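Local coordinates for protein polyhedrin (Antheraea mylitta cypovirus 4, PDB 5A8S) that forms the crystalline matrix of viral occlusion bodies (polyhedra), microcrystals that probably embed and protect the particles of this insect cypovirus outside the host, at residues K52-V57 and R69-D74; D78-T83 and D109-M114; M89-R94 and H101-E106; I124-A129 and T185-G190. All coordinates share one frame; numbering follows the deposited sequence.

Interaction 1 (K52-V57 and R69-D74); sequences KAFDYV and RELLED
Two hydrogen bonds carry the polar part of this contact, and both start from Lys52 NZ. The ammonium nitrogen reaches Glu70 O at 2.7 Å and, equally close, Leu72 O at 2.7 Å, so a single charged group ties together two backbone carbonyls, Glu70 O in the short, weakly bonded helix and Leu72 O just after it. Neither carbonyl is met in its own plane: the nitrogen stands 39° above that of Leu72 and is tilted 27° from that of Glu70. Lys52 leaves the strand with CG pointing opposite to the main-chain nitrogen, and a bend at chi3 (83°) swings CE and NZ over to the carbonyls. Thr75 O, just beyond the second segment, is a third acceptor for the same nitrogen.

The aromatic part belongs to Phe54, two residues on along strand 51-58. Its ring presents an edge to the carbonyl of Glu70, with CZ 3.2 Å from Glu70 O, which lies close to the ring plane; the weakly positive rim of the ring thus faces a carbonyl oxygen. Apolar packing adds a looser touch, Phe54 CE1 to Leu71 CD2 at 4.3 Å, while Leu66 of strand 61-66 also packs on Phe54.

Lys52 NZ therefore sits among three carbonyl oxygens in a buried place, and their partial negative charge would probably favour the protonated amine.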
# COMPACT_ATOMS: atom_id res chain seq x y z
N LYS A 52 -8.92 -18.91 -3.72
CA LYS A 52 -7.97 -17.87 -4.09
C LYS A 52 -7.08 -17.57 -2.91
O LYS A 52 -7.56 -17.40 -1.79
CB LYS A 52 -8.70 -16.60 -4.53
CG LYS A 52 -7.80 -15.54 -5.11
CD LYS A 52 -8.62 -14.42 -5.73
CE LYS A 52 -9.04 -13.42 -4.66
NZ LYS A 52 -9.96 -12.39 -5.22
N ALA A 53 -5.77 -17.50 -3.15
CA ALA A 53 -4.80 -17.23 -2.10
C ALA A 53 -4.27 -15.81 -2.19
O ALA A 53 -3.84 -15.39 -3.26
CB ALA A 53 -3.65 -18.21 -2.18
N PHE A 54 -4.31 -15.09 -1.07
CA PHE A 54 -3.54 -13.88 -0.90
C PHE A 54 -2.29 -14.28 -0.13
O PHE A 54 -2.35 -14.52 1.07
CB PHE A 54 -4.34 -12.82 -0.13
CG PHE A 54 -5.67 -12.51 -0.74
CD1 PHE A 54 -6.77 -13.32 -0.50
CD2 PHE A 54 -5.83 -11.40 -1.56
CE1 PHE A 54 -8.01 -13.03 -1.06
CE2 PHE A 54 -7.07 -11.10 -2.11
CZ PHE A 54 -8.15 -11.92 -1.87
N ASP A 55 -1.18 -14.38 -0.84
CA ASP A 55 0.06 -14.93 -0.31
C ASP A 55 1.03 -13.78 -0.02
O ASP A 55 1.46 -13.08 -0.94
CB ASP A 55 0.64 -15.89 -1.36
CG ASP A 55 1.82 -16.69 -0.87
OD1 ASP A 55 2.31 -16.47 0.26
OD2 ASP A 55 2.27 -17.56 -1.66
N TYR A 56 1.35 -13.57 1.25
CA TYR A 56 2.25 -12.49 1.67
C TYR A 56 3.53 -13.04 2.27
O TYR A 56 3.49 -13.84 3.20
CB TYR A 56 1.59 -11.62 2.74
CG TYR A 56 0.27 -11.03 2.34
CD1 TYR A 56 -0.91 -11.73 2.56
CD2 TYR A 56 0.20 -9.79 1.73
CE1 TYR A 56 -2.12 -11.19 2.19
CE2 TYR A 56 -1.02 -9.25 1.36
CZ TYR A 56 -2.17 -9.96 1.59
OH TYR A 56 -3.40 -9.44 1.23
N VAL A 57 4.67 -12.62 1.73
CA VAL A 57 5.93 -12.84 2.41
C VAL A 57 6.47 -11.48 2.84
O VAL A 57 6.38 -10.51 2.10
CB VAL A 57 6.95 -13.62 1.55
CG1 VAL A 57 6.34 -14.95 1.13
CG2 VAL A 57 7.35 -12.82 0.34
N ARG A 69 -14.63 -6.33 -2.76
CA ARG A 69 -14.32 -6.65 -4.14
C ARG A 69 -13.02 -7.43 -4.27
O ARG A 69 -12.90 -8.27 -5.16
CB ARG A 69 -14.27 -5.38 -5.00
CG ARG A 69 -15.66 -4.76 -5.21
CD ARG A 69 -15.61 -3.58 -6.17
NE ARG A 69 -15.01 -2.42 -5.52
CZ ARG A 69 -15.45 -1.17 -5.64
NH1 ARG A 69 -16.51 -0.90 -6.40
NH2 ARG A 69 -14.83 -0.19 -5.00
N GLU A 70 -12.05 -7.18 -3.39
CA GLU A 70 -10.79 -7.93 -3.43
C GLU A 70 -11.04 -9.39 -3.09
O GLU A 70 -10.33 -10.27 -3.57
CB GLU A 70 -9.74 -7.34 -2.46
CG GLU A 70 -9.21 -5.99 -2.90
CD GLU A 70 -8.29 -5.35 -1.87
OE1 GLU A 70 -8.58 -5.42 -0.66
OE2 GLU A 70 -7.28 -4.75 -2.28
N LEU A 71 -12.06 -9.64 -2.27
CA LEU A 71 -12.39 -10.98 -1.83
C LEU A 71 -13.13 -11.81 -2.89
O LEU A 71 -13.19 -13.04 -2.79
CB LEU A 71 -13.22 -10.91 -0.54
CG LEU A 71 -12.45 -10.55 0.74
CD1 LEU A 71 -13.41 -10.26 1.88
CD2 LEU A 71 -11.48 -11.68 1.12
N LEU A 72 -13.69 -11.15 -3.90
CA LEU A 72 -14.50 -11.84 -4.91
C LEU A 72 -13.67 -12.80 -5.78
O LEU A 72 -12.54 -12.51 -6.16
CB LEU A 72 -15.20 -10.84 -5.83
CG LEU A 72 -16.18 -9.86 -5.19
CD1 LEU A 72 -16.73 -8.91 -6.25
CD2 LEU A 72 -17.30 -10.60 -4.48
N GLU A 73 -14.26 -13.95 -6.10
CA GLU A 73 -13.65 -14.88 -7.07
C GLU A 73 -13.30 -14.15 -8.37
O GLU A 73 -14.09 -13.34 -8.87
CB GLU A 73 -14.65 -16.01 -7.34
CG GLU A 73 -14.09 -17.19 -8.09
CD GLU A 73 -15.12 -18.30 -8.29
OE1 GLU A 73 -16.34 -18.05 -8.14
OE2 GLU A 73 -14.71 -19.42 -8.62
N ASP A 74 -12.12 -14.43 -8.88
CA ASP A 74 -11.59 -13.89 -10.15
C ASP A 74 -11.27 -12.42 -10.14
O ASP A 74 -10.93 -11.93 -11.16
CB ASP A 74 -12.47 -14.28 -11.33
CG ASP A 74 -12.71 -15.75 -11.35
OD1 ASP A 74 -11.75 -16.46 -11.12
OD2 ASP A 74 -13.85 -16.14 -11.47

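Interaction 2 (D78-T83 and D109-M114); sequences DYDPRT and DTRYPM
Arg111 reaches across to Asp80 end-on, NH1 to OD1 at 2.8 Å and NH2 to OD2 at 3.0 Å, in a two-pronged salt bridge. The groups are far from coplanar: carboxylate and guanidinium planes stand 48° apart, and although Asp80 OD1 lies near the arginine plane, NH1 comes to it from above the carboxylate. The opposite face of that carboxylate is used by its own turn, where Arg82 N donates to OD1 in an Asx turn and Thr83 OG1 donates to OD2, so each oxygen is gripped from two sides. Along its other edge Arg111 holds Asp109 side-on, through NE to OD1 at 3.0 Å and NH2 to OD2 at 2.8 Å, almost within its own plane. A bend at chi3 (-58°) turns the guanidinium so that one edge serves each aspartate.

Arg82 runs extended across this group, its CD 3.4 Å from Arg111 NH2 over one face. Its NH1 then meets Asp109 OD2 at 3.1 Å, with the guanidinium and carboxylate planes nearly perpendicular (88°); NH1 is also paired with Glu106, and NH2 with Glu105. The two guanidinium groups come close, but the shared aspartates probably offset their charges in this four-residue network.

The pair of type I turns, Asp80-Thr83 and Asp109-Tyr112, is thereby clamped beside helix 68-71, with Asp80 resting on Arg69 and Asp109 on Trp68, while the second turn leads, through Pro113 and Met114, into strand 115-121.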
# COMPACT_ATOMS: atom_id res chain seq x y z
N ASP A 78 -8.87 -4.39 -6.07
CA ASP A 78 -10.16 -3.80 -5.69
C ASP A 78 -10.83 -3.27 -6.96
O ASP A 78 -11.08 -2.08 -7.10
CB ASP A 78 -9.95 -2.67 -4.67
CG ASP A 78 -11.26 -2.10 -4.14
OD1 ASP A 78 -12.34 -2.70 -4.37
OD2 ASP A 78 -11.21 -1.05 -3.48
N TYR A 79 -11.11 -4.18 -7.88
CA TYR A 79 -11.71 -3.83 -9.15
C TYR A 79 -12.51 -5.03 -9.62
O TYR A 79 -12.00 -6.14 -9.65
CB TYR A 79 -10.65 -3.47 -10.19
CG TYR A 79 -11.20 -3.33 -11.59
CD1 TYR A 79 -12.00 -2.24 -11.94
CD2 TYR A 79 -10.94 -4.29 -12.56
CE1 TYR A 79 -12.51 -2.11 -13.22
CE2 TYR A 79 -11.45 -4.17 -13.84
CZ TYR A 79 -12.24 -3.08 -14.16
OH TYR A 79 -12.75 -2.96 -15.44
N ASP A 80 -13.78 -4.79 -9.95
CA ASP A 80 -14.69 -5.85 -10.36
C ASP A 80 -15.12 -5.64 -11.81
O ASP A 80 -15.95 -4.77 -12.10
CB ASP A 80 -15.92 -5.87 -9.43
CG ASP A 80 -16.96 -6.89 -9.87
OD1 ASP A 80 -16.62 -7.72 -10.73
OD2 ASP A 80 -18.11 -6.86 -9.37
N PRO A 81 -14.56 -6.44 -12.73
CA PRO A 81 -14.87 -6.31 -14.16
C PRO A 81 -16.35 -6.58 -14.48
O PRO A 81 -16.86 -6.06 -15.47
CB PRO A 81 -14.01 -7.38 -14.83
CG PRO A 81 -13.03 -7.83 -13.82
CD PRO A 81 -13.55 -7.48 -12.47
N ARG A 82 -17.02 -7.39 -13.67
CA ARG A 82 -18.42 -7.70 -13.93
C ARG A 82 -19.29 -6.45 -13.84
O ARG A 82 -20.29 -6.33 -14.54
CB ARG A 82 -18.95 -8.73 -12.93
CG ARG A 82 -20.49 -8.90 -13.01
CD ARG A 82 -21.09 -9.66 -11.81
NE ARG A 82 -22.47 -10.07 -12.07
CZ ARG A 82 -23.32 -10.52 -11.15
NH1 ARG A 82 -22.94 -10.63 -9.89
NH2 ARG A 82 -24.56 -10.87 -11.50
N THR A 83 -18.88 -5.54 -12.96
CA THR A 83 -19.75 -4.46 -12.49
C THR A 83 -19.24 -3.09 -12.92
O THR A 83 -18.35 -2.53 -12.28
CB THR A 83 -19.80 -4.48 -10.94
OG1 THR A 83 -20.39 -5.72 -10.47
CG2 THR A 83 -20.60 -3.28 -10.41
N ASP A 109 -24.01 -12.60 -4.12
CA ASP A 109 -23.13 -12.71 -5.27
C ASP A 109 -22.28 -13.96 -5.03
O ASP A 109 -21.53 -14.00 -4.07
CB ASP A 109 -22.24 -11.46 -5.37
CG ASP A 109 -21.47 -11.40 -6.66
OD1 ASP A 109 -20.94 -12.46 -7.08
OD2 ASP A 109 -21.40 -10.31 -7.26
N THR A 110 -22.42 -14.97 -5.89
CA THR A 110 -21.85 -16.28 -5.58
C THR A 110 -20.33 -16.31 -5.70
O THR A 110 -19.69 -17.31 -5.36
CB THR A 110 -22.48 -17.41 -6.44
OG1 THR A 110 -22.31 -17.11 -7.82
CG2 THR A 110 -23.98 -17.56 -6.12
N ARG A 111 -19.76 -15.21 -6.15
CA ARG A 111 -18.32 -15.01 -6.14
C ARG A 111 -17.81 -14.65 -4.75
O ARG A 111 -16.60 -14.61 -4.52
CB ARG A 111 -17.94 -13.88 -7.10
CG ARG A 111 -18.20 -14.19 -8.56
CD ARG A 111 -17.90 -12.95 -9.41
NE ARG A 111 -18.70 -11.80 -8.99
CZ ARG A 111 -18.47 -10.56 -9.38
NH1 ARG A 111 -17.46 -10.30 -10.20
NH2 ARG A 111 -19.25 -9.57 -8.97
N TYR A 112 -18.70 -14.35 -3.81
CA TYR A 112 -18.22 -13.98 -2.48
C TYR A 112 -17.90 -15.26 -1.69
O TYR A 112 -18.65 -16.22 -1.74
CB TYR A 112 -19.24 -13.12 -1.72
CG TYR A 112 -18.68 -12.65 -0.40
CD1 TYR A 112 -17.93 -11.50 -0.32
CD2 TYR A 112 -18.86 -13.41 0.75
CE1 TYR A 112 -17.37 -11.09 0.89
CE2 TYR A 112 -18.33 -13.01 1.95
CZ TYR A 112 -17.57 -11.86 2.01
OH TYR A 112 -17.03 -11.45 3.21
N PRO A 113 -16.78 -15.26 -0.94
CA PRO A 113 -16.34 -16.53 -0.34
C PRO A 113 -17.16 -16.94 0.89
O PRO A 113 -17.74 -16.10 1.57
CB PRO A 113 -14.89 -16.25 0.04
CG PRO A 113 -14.87 -14.77 0.31
CD PRO A 113 -15.84 -14.16 -0.66
N MET A 114 -17.20 -18.24 1.16
CA MET A 114 -17.89 -18.77 2.33
C MET A 114 -17.07 -18.58 3.61
O MET A 114 -17.61 -18.58 4.72
CB MET A 114 -18.20 -20.25 2.10
CG MET A 114 -18.80 -20.47 0.72
SD MET A 114 -19.60 -22.06 0.52
CE MET A 114 -18.18 -23.14 0.35

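Interaction 3 (M89-R94 and H101-E106)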
# COMPACT_ATOMS: atom_id res chain seq x y z
N MET A 89 -28.13 -0.48 -12.87
CA MET A 89 -28.37 -1.82 -12.33
C MET A 89 -27.06 -2.58 -12.13
O MET A 89 -26.06 -2.31 -12.80
CB MET A 89 -29.27 -2.64 -13.26
CG MET A 89 -30.66 -2.05 -13.51
SD MET A 89 -31.66 -1.96 -12.02
CE MET A 89 -31.58 -0.20 -11.68
N GLY A 90 -27.08 -3.54 -11.21
CA GLY A 90 -25.95 -4.43 -11.00
C GLY A 90 -24.95 -4.01 -9.94
O GLY A 90 -23.87 -4.60 -9.83
N GLN A 91 -25.29 -2.99 -9.15
CA GLN A 91 -24.37 -2.50 -8.13
C GLN A 91 -24.58 -3.24 -6.81
O GLN A 91 -25.20 -2.73 -5.89
CB GLN A 91 -24.56 -1.00 -7.92
CG GLN A 91 -24.50 -0.21 -9.23
CD GLN A 91 -23.23 -0.48 -10.01
OE1 GLN A 91 -22.16 -0.71 -9.44
NE2 GLN A 91 -23.35 -0.49 -11.34
N GLY A 92 -24.06 -4.47 -6.73
CA GLY A 92 -24.22 -5.27 -5.53
C GLY A 92 -23.32 -4.78 -4.41
O GLY A 92 -23.72 -4.72 -3.25
N TYR A 93 -22.09 -4.45 -4.75
CA TYR A 93 -21.16 -3.92 -3.75
C TYR A 93 -21.73 -2.65 -3.10
O TYR A 93 -21.73 -2.52 -1.88
CB TYR A 93 -19.82 -3.63 -4.40
CG TYR A 93 -18.91 -2.73 -3.58
CD1 TYR A 93 -18.19 -3.23 -2.49
CD2 TYR A 93 -18.75 -1.40 -3.93
CE1 TYR A 93 -17.34 -2.38 -1.75
CE2 TYR A 93 -17.92 -0.57 -3.22
CZ TYR A 93 -17.22 -1.06 -2.14
OH TYR A 93 -16.39 -0.18 -1.46
N ARG A 94 -22.23 -1.74 -3.92
CA ARG A 94 -22.81 -0.49 -3.40
C ARG A 94 -23.97 -0.78 -2.45
O ARG A 94 -24.14 -0.10 -1.43
CB ARG A 94 -23.26 0.43 -4.55
CG ARG A 94 -23.59 1.86 -4.11
CD ARG A 94 -23.98 2.75 -5.31
NE ARG A 94 -23.03 2.60 -6.41
CZ ARG A 94 -23.25 3.01 -7.66
NH1 ARG A 94 -24.39 3.61 -7.98
NH2 ARG A 94 -22.33 2.81 -8.59
N HIS A 101 -28.78 1.52 -1.29
CA HIS A 101 -28.43 2.45 -2.37
C HIS A 101 -27.79 1.74 -3.56
O HIS A 101 -27.19 2.39 -4.41
CB HIS A 101 -27.51 3.54 -1.83
CG HIS A 101 -28.18 4.41 -0.82
ND1 HIS A 101 -28.56 4.19 0.42
CD2 HIS A 101 -28.58 5.75 -1.11
CE1 HIS A 101 -29.15 5.26 0.94
NE2 HIS A 101 -29.17 6.21 0.03
N GLY A 102 -27.95 0.42 -3.63
CA GLY A 102 -27.38 -0.37 -4.70
C GLY A 102 -28.43 -1.11 -5.52
O GLY A 102 -29.62 -0.79 -5.47
N SER A 103 -27.99 -2.13 -6.25
CA SER A 103 -28.87 -2.77 -7.23
C SER A 103 -28.29 -4.08 -7.74
O SER A 103 -28.37 -4.36 -8.93
CB SER A 103 -29.07 -1.82 -8.41
OG SER A 103 -27.81 -1.40 -8.90
N GLY A 104 -27.74 -4.90 -6.85
CA GLY A 104 -27.20 -6.18 -7.26
C GLY A 104 -28.27 -7.05 -7.89
O GLY A 104 -29.46 -6.91 -7.58
N GLU A 105 -27.86 -7.96 -8.77
CA GLU A 105 -28.80 -8.84 -9.45
C GLU A 105 -29.21 -10.04 -8.59
O GLU A 105 -30.14 -10.77 -8.95
CB GLU A 105 -28.20 -9.32 -10.77
CG GLU A 105 -28.04 -8.20 -11.79
CD GLU A 105 -27.45 -8.67 -13.10
OE1 GLU A 105 -26.81 -9.74 -13.12
OE2 GLU A 105 -27.64 -7.97 -14.12
N GLU A 106 -28.52 -10.26 -7.48
CA GLU A 106 -28.88 -11.37 -6.59
C GLU A 106 -28.54 -11.05 -5.13
O GLU A 106 -27.63 -10.27 -4.87
CB GLU A 106 -28.15 -12.65 -7.02
CG GLU A 106 -26.63 -12.61 -6.87
CD GLU A 106 -25.92 -11.95 -8.05
OE1 GLU A 106 -26.33 -12.17 -9.20
OE2 GLU A 106 -24.92 -11.23 -7.82
O HOH W 1 -24.91 -7.83 -9.45
O HOH W 2 -26.61 4.38 -6.18
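A G1 beta bulge joins the segments, Gly90 and Gln91 both facing Ser103. Because Gln91 is the N-cap of helix 92-97, the bulge ties the start of that helix to the loop that follows it. At the start of 101-106, His101 O lies against the side chain of Arg94, 3.4 Å from CD, and a water links that carbonyl to Arg94 NH1; the other end of this guanidinium, NH2, is held by Thr85 O. Gly102 brings its CA to 3.4 Å from Gln91 O in a CH...O contact.

Ser103 is the residue opposite the bulge. Its N donates to Gln91 O at 2.9 Å in a nearly straight bond (168°), and its O accepts from Gly90 N at 2.7 Å. With chi1 at 53°, OG sits between its own backbone N and carbonyl carbon, which turns it toward segment 89-94, where it accepts from Gln91 N at 3.0 Å; OG also bonds to Leu88 O. The next residue, Gly104, passes with its CA only 3.6 Å from Gly92 CA, a close backbone approach between two glycines. Glu105 finishes the contact through a bridging water, which accepts from Glu105 N at 3.0 Å and donates weakly to Gly90 O.

Interaction 4 (I124-A129 and T185-G190); sequences IDWTRA and TARQDG
The backbones meet at a single beta bridge, Ile124 with Ala186, where Asp125 N donates to Thr185 O at 2.9 Å and the CA of Ile124 lies against the same oxygen; from there 124-129 folds into a type I turn, Asp125 to Arg128.

Arg187 is the main side chain across the contact. It grips one atom, Ile124 O, side-on with two nitrogens: NE at 3.2 Å and NH2 at 3.1 Å, both from the same face of the carbonyl plane. CG anti to the backbone N (chi1 -173°) followed by a bend at chi3 (-52°) turns the guanidinium back to this oxygen. NH2 also comes 3.2 Å from Trp126 NE1, but both are donors; a water resolves the meeting by accepting from each, lying in the plane of both groups at their edges, 2.8 Å from Arg187 NH2. The indole and guanidinium planes are 37° apart, and Ile124 O lies over one face of the indole.

Asp125 turns its carboxylate back into its own loop. OD1 receives Thr127 N, making an Asx turn, and Thr127 OG1 on its syn lone pair, while a water carries the link onward to Gln188 OE1. Asp125 CB lies 3.8 Å from Thr185 OG1.

The bridge thus joins the loop between strands 115-121 and 130-134 to the end of strand 179-185. Ile124 and Ala186 both pack on Met38 of strand 38-45, Trp126 on Phe120 of strand 115-121, and Thr185 touches Thr205 of the third subunit.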
# COMPACT_ATOMS: atom_id res chain seq x y z
N ILE A 124 6.63 -15.76 14.19
CA ILE A 124 5.55 -14.82 14.46
C ILE A 124 5.32 -14.67 15.97
O ILE A 124 5.56 -15.59 16.73
CB ILE A 124 4.29 -15.28 13.71
CG1 ILE A 124 4.44 -14.94 12.22
CG2 ILE A 124 3.04 -14.62 14.28
CD1 ILE A 124 3.56 -15.73 11.31
N ASP A 125 4.92 -13.47 16.39
CA ASP A 125 4.50 -13.27 17.78
C ASP A 125 3.10 -13.85 17.91
O ASP A 125 2.12 -13.21 17.54
CB ASP A 125 4.51 -11.77 18.13
CG ASP A 125 3.82 -11.47 19.45
OD1 ASP A 125 3.53 -12.43 20.20
OD2 ASP A 125 3.57 -10.28 19.75
N TRP A 126 3.02 -15.08 18.40
CA TRP A 126 1.73 -15.79 18.48
C TRP A 126 0.75 -15.14 19.44
O TRP A 126 -0.45 -15.39 19.36
CB TRP A 126 1.94 -17.25 18.85
CG TRP A 126 2.80 -17.96 17.87
CD1 TRP A 126 4.01 -18.54 18.10
CD2 TRP A 126 2.52 -18.16 16.48
NE1 TRP A 126 4.50 -19.09 16.93
CE2 TRP A 126 3.60 -18.87 15.93
CE3 TRP A 126 1.45 -17.80 15.65
CZ2 TRP A 126 3.65 -19.22 14.58
CZ3 TRP A 126 1.49 -18.16 14.32
CH2 TRP A 126 2.59 -18.86 13.79
N THR A 127 1.24 -14.32 20.36
CA THR A 127 0.35 -13.68 21.32
C THR A 127 -0.40 -12.49 20.72
O THR A 127 -1.43 -12.07 21.24
CB THR A 127 1.11 -13.25 22.60
OG1 THR A 127 1.80 -12.03 22.35
CG2 THR A 127 2.11 -14.32 23.03
N ARG A 128 0.11 -11.94 19.61
CA ARG A 128 -0.55 -10.80 18.96
C ARG A 128 -0.87 -11.03 17.48
O ARG A 128 -1.13 -10.08 16.74
CB ARG A 128 0.28 -9.52 19.16
CG ARG A 128 0.56 -9.22 20.64
CD ARG A 128 1.46 -8.00 20.84
NE ARG A 128 0.73 -6.76 20.59
CZ ARG A 128 0.80 -6.04 19.48
NH1 ARG A 128 1.62 -6.40 18.48
NH2 ARG A 128 0.08 -4.94 19.37
N ALA A 129 -0.87 -12.28 17.05
CA ALA A 129 -1.32 -12.62 15.71
C ALA A 129 -2.85 -12.60 15.72
O ALA A 129 -3.47 -13.23 16.57
CB ALA A 129 -0.80 -13.99 15.31
N THR A 185 3.27 -9.98 13.34
CA THR A 185 4.57 -9.33 13.49
C THR A 185 5.61 -10.34 13.93
O THR A 185 5.28 -11.41 14.43
CB THR A 185 4.56 -8.19 14.53
OG1 THR A 185 4.70 -8.73 15.85
CG2 THR A 185 3.28 -7.37 14.45
N ALA A 186 6.87 -9.96 13.76
CA ALA A 186 7.98 -10.77 14.25
C ALA A 186 7.89 -10.88 15.77
O ALA A 186 7.47 -9.94 16.44
CB ALA A 186 9.31 -10.12 13.84
N ARG A 187 8.29 -12.03 16.30
CA ARG A 187 8.30 -12.25 17.74
C ARG A 187 9.22 -11.24 18.39
O ARG A 187 10.20 -10.81 17.78
CB ARG A 187 8.77 -13.68 18.04
CG ARG A 187 8.66 -14.11 19.50
CD ARG A 187 8.90 -15.61 19.61
NE ARG A 187 8.03 -16.32 18.68
CZ ARG A 187 8.33 -17.45 18.06
NH1 ARG A 187 9.50 -18.06 18.27
NH2 ARG A 187 7.46 -17.98 17.21
N GLN A 188 8.91 -10.84 19.62
CA GLN A 188 9.81 -9.97 20.37
C GLN A 188 11.21 -10.57 20.28
O GLN A 188 11.38 -11.79 20.34
CB GLN A 188 9.34 -9.79 21.83
CG GLN A 188 9.48 -11.00 22.73
CD GLN A 188 8.29 -11.95 22.67
OE1 GLN A 188 7.62 -12.07 21.64
NE2 GLN A 188 8.02 -12.65 23.78
N ASP A 189 12.21 -9.72 20.12
CA ASP A 189 13.60 -10.15 19.93
C ASP A 189 14.25 -10.38 21.30
O ASP A 189 15.19 -9.69 21.67
CB ASP A 189 14.37 -9.08 19.14
CG ASP A 189 15.77 -9.52 18.74
OD1 ASP A 189 16.05 -10.73 18.66
OD2 ASP A 189 16.60 -8.62 18.47
N GLY A 190 13.74 -11.35 22.04
CA GLY A 190 14.12 -11.51 23.44
C GLY A 190 13.70 -10.28 24.20
O GLY A 190 12.56 -9.83 24.06
O HOH W 3 1.81 -11.35 15.47
O HOH W 4 5.37 -13.59 21.69
O HOH W 5 5.40 -15.96 20.07
O HOH W 6 6.93 -20.05 15.38

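Interactions 1, 2 and 3 form a continuous chain of contacts running outward, about 10, 20 and 30 Å from the centre of the chain. Interaction 1 lies where strand 51-58 of the six-stranded sheet meets helix 68-71; interaction 2 sits about 11 Å from it, centre to centre, joined by a salt bridge from Arg69 NE to Asp78 OD1. Interaction 3, about 11 Å from interaction 2 between centres, falls within the chain between its two segments, with Thr83 packing on Gln91. Interaction 4 comes last in sequence and stands apart, about 41 Å from interaction 3 between centres, across the chain's centre. All four lie within reach of the third subunit, consistent with a role in assembling the three-chain unit; such units probably pack into the polyhedra.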